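Local coordinates for protein transcription initiation factor IIB (PDB 5O9I) that probably carries out protein splicing, as a mini-intein of HINT fold that excises itself from transcription factor IIB and joins the flanking exteins, at residues Gly118-Glu126 / Ile184-Leu192. Sequence-based numbering, arbitrary orientation.
Sequences GDILVLAKE and IAGFGGFVL
Leu123 and Phe190 both turn CG beside their own backbone N and anti to the carbonyl carbon, so the leucine runs alongside the phenylalanine, both extending in one direction. With the second torsion of Leu123 at 81°, CD2 sits over the centre of the Phe190 ring, 3.5 Å from its centroid and almost on the ring normal, a CH-pi contact that suits a branched aliphatic chain. At the ring's edge, Leu121 CD1 lies 4.3 Å from Phe190 CE2. The backbones meet in a single bridge, for strands 120-124 and 190-192 run at 105° to each other. Ala124 N donates to Gly189 O at 2.9 Å, tilted out of the carbonyl plane, and Val191 N reaches Val122 O in a weak bond of 3.5 Å. Glycine suits position 189, the end of the type I turn from Gly186, because its phi is positive (67°) and its backbone comes close to the Ala124 methyl. Small Ala124 permits this approach, its methyl resting near Ile184 CD1 and Phe64. Strand 120-124, paired with strand 154-162, is thereby joined to the hairpin of strands 182-185 and 190-193. The buried junction is mostly apolar, with backbone N-H and C=O groups supplying its polar links where the chains cross.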
loop_
_atom_site.group_PDB
_atom_site.type_symbol
_atom_site.label_atom_id
_atom_site.label_comp_id
_atom_site.label_asym_id
_atom_site.label_seq_id
_atom_site.Cartn_x
_atom_site.Cartn_y
_atom_site.Cartn_z
ATOM N N GLY A 118 18.226 0.239 8.169
ATOM C CA GLY A 118 18.464 1.436 8.997
ATOM C C GLY A 118 17.925 2.767 8.466
ATOM O O GLY A 118 18.035 3.803 9.143
ATOM N N ASP A 119 17.340 2.765 7.267
ATOM C CA ASP A 119 16.568 3.905 6.841
ATOM C C ASP A 119 15.212 3.886 7.532
ATOM O O ASP A 119 14.709 2.840 8.010
ATOM C CB ASP A 119 16.418 4.044 5.310
ATOM C CG ASP A 119 17.149 5.333 4.741
ATOM O OD1 ASP A 119 18.398 5.371 4.807
ATOM O OD2 ASP A 119 16.487 6.297 4.258
ATOM N N ILE A 120 14.672 5.102 7.563
ATOM C CA ILE A 120 13.496 5.422 8.282
ATOM C C ILE A 120 12.351 5.311 7.296
ATOM O O ILE A 120 12.402 5.910 6.220
ATOM C CB ILE A 120 13.639 6.816 8.908
ATOM C CG1 ILE A 120 14.276 6.650 10.300
ATOM C CG2 ILE A 120 12.300 7.559 8.988
ATOM C CD1 ILE A 120 15.078 7.837 10.783
ATOM N N LEU A 121 11.346 4.520 7.679
ATOM C CA LEU A 121 10.117 4.380 6.912
ATOM C C LEU A 121 8.962 4.937 7.659
ATOM O O LEU A 121 8.979 4.992 8.872
ATOM C CB LEU A 121 9.846 2.920 6.614
ATOM C CG LEU A 121 10.752 2.306 5.555
ATOM C CD1 LEU A 121 10.152 0.970 5.129
ATOM C CD2 LEU A 121 10.958 3.207 4.359
ATOM N N VAL A 122 7.962 5.366 6.908
ATOM C CA VAL A 122 6.737 5.959 7.456
ATOM C C VAL A 122 5.673 4.855 7.567
ATOM O O VAL A 122 5.445 4.092 6.609
ATOM C CB VAL A 122 6.219 7.086 6.550
ATOM C CG1 VAL A 122 5.145 7.837 7.273
ATOM C CG2 VAL A 122 7.290 8.090 6.226
ATOM N N LEU A 123 5.074 4.752 8.742
ATOM C CA LEU A 123 3.891 3.889 8.953
ATOM C C LEU A 123 2.861 4.650 9.776
ATOM O O LEU A 123 3.178 5.744 10.325
ATOM C CB LEU A 123 4.232 2.576 9.693
ATOM C CG LEU A 123 5.207 1.595 9.084
ATOM C CD1 LEU A 123 6.675 1.964 9.308
ATOM C CD2 LEU A 123 4.921 0.189 9.648
ATOM N N ALA A 124 1.676 4.051 9.846
ATOM C CA ALA A 124 0.498 4.541 10.580
ATOM C C ALA A 124 0.682 4.452 12.115
ATOM O O ALA A 124 1.289 3.539 12.635
ATOM C CB ALA A 124 -0.710 3.714 10.146
ATOM N N LYS A 125 0.248 5.490 12.800
ATOM C CA LYS A 125 0.222 5.537 14.265
ATOM C C LYS A 125 -0.669 4.506 14.902
ATOM O O LYS A 125 -1.789 4.389 14.505
ATOM C CB LYS A 125 -0.260 6.888 14.787
ATOM C CG LYS A 125 0.829 7.815 15.341
ATOM C CD LYS A 125 0.165 9.124 15.906
ATOM C CE LYS A 125 1.093 10.246 16.336
ATOM N NZ LYS A 125 2.147 10.405 15.284
ATOM N N GLU A 126 -0.116 3.721 15.820
ATOM C CA GLU A 126 -0.818 2.926 16.853
ATOM C C GLU A 126 -1.527 1.621 16.537
ATOM O O GLU A 126 -2.100 0.984 17.457
ATOM C CB GLU A 126 -1.774 3.815 17.619
ATOM C CG GLU A 126 -1.066 4.728 18.600
ATOM C CD GLU A 126 -2.087 5.693 19.234
ATOM O OE1 GLU A 126 -2.614 6.578 18.510
ATOM O OE2 GLU A 126 -2.394 5.536 20.426
ATOM N N ILE A 184 -2.580 2.991 2.852
ATOM C CA ILE A 184 -1.832 2.143 3.746
ATOM C C ILE A 184 -2.306 0.752 3.629
ATOM O O ILE A 184 -3.459 0.485 3.292
ATOM C CB ILE A 184 -1.928 2.620 5.193
ATOM C CG1 ILE A 184 -3.312 2.322 5.736
ATOM C CG2 ILE A 184 -1.613 4.130 5.246
ATOM C CD1 ILE A 184 -3.608 2.990 6.987
ATOM N N ALA A 185 -1.390 -0.130 3.940
ATOM C CA ALA A 185 -1.679 -1.552 3.880
ATOM C C ALA A 185 -0.666 -2.269 4.768
ATOM O O ALA A 185 0.364 -1.690 5.126
ATOM C CB ALA A 185 -1.583 -2.028 2.438
ATOM N N GLY A 186 -0.979 -3.509 5.132
ATOM C CA GLY A 186 -0.073 -4.309 5.973
ATOM C C GLY A 186 -0.548 -4.223 7.404
ATOM O O GLY A 186 -1.245 -3.290 7.767
ATOM N N PHE A 187 -0.205 -5.213 8.216
ATOM C CA PHE A 187 -0.650 -5.191 9.577
ATOM C C PHE A 187 -0.188 -3.916 10.280
ATOM O O PHE A 187 -1.024 -3.239 10.947
ATOM C CB PHE A 187 -0.271 -6.466 10.329
ATOM C CG PHE A 187 -1.165 -7.639 9.986
ATOM C CD1 PHE A 187 -2.513 -7.643 10.361
ATOM C CD2 PHE A 187 -0.685 -8.705 9.274
ATOM C CE1 PHE A 187 -3.356 -8.705 10.032
ATOM C CE2 PHE A 187 -1.529 -9.803 8.969
ATOM C CZ PHE A 187 -2.866 -9.795 9.335
ATOM N N GLY A 188 1.070 -3.539 10.074
ATOM C CA GLY A 188 1.522 -2.287 10.617
ATOM C C GLY A 188 1.091 -0.980 9.892
ATOM O O GLY A 188 1.519 0.124 10.304
ATOM N N GLY A 189 0.289 -1.041 8.835
ATOM C CA GLY A 189 -0.152 0.178 8.206
ATOM C C GLY A 189 0.977 0.930 7.541
ATOM O O GLY A 189 1.147 2.118 7.689
ATOM N N PHE A 190 1.773 0.211 6.809
ATOM C CA PHE A 190 2.810 0.801 6.035
ATOM C C PHE A 190 2.182 1.695 4.980
ATOM O O PHE A 190 1.259 1.244 4.269
ATOM C CB PHE A 190 3.542 -0.298 5.306
ATOM C CG PHE A 190 4.581 -0.997 6.120
ATOM C CD1 PHE A 190 4.272 -2.127 6.838
ATOM C CD2 PHE A 190 5.920 -0.602 6.042
ATOM C CE1 PHE A 190 5.277 -2.808 7.555
ATOM C CE2 PHE A 190 6.918 -1.282 6.737
ATOM C CZ PHE A 190 6.598 -2.375 7.498
ATOM N N VAL A 191 2.708 2.910 4.834
ATOM C CA VAL A 191 2.187 3.846 3.806
ATOM C C VAL A 191 2.818 3.596 2.425
ATOM O O VAL A 191 4.051 3.648 2.282
ATOM C CB VAL A 191 2.505 5.301 4.142
ATOM C CG1 VAL A 191 1.818 6.226 3.175
ATOM C CG2 VAL A 191 2.115 5.596 5.591
ATOM N N LEU A 192 1.989 3.373 1.411
ATOM C CA LEU A 192 2.458 3.081 0.061
ATOM C C LEU A 192 2.180 4.252 -0.829
ATOM O O LEU A 192 1.156 4.896 -0.642
ATOM C CB LEU A 192 1.666 1.901 -0.474
ATOM C CG LEU A 192 2.133 0.472 -0.114
ATOM C CD1 LEU A 192 2.987 0.398 1.135
ATOM C CD2 LEU A 192 0.956 -0.437 0.131
#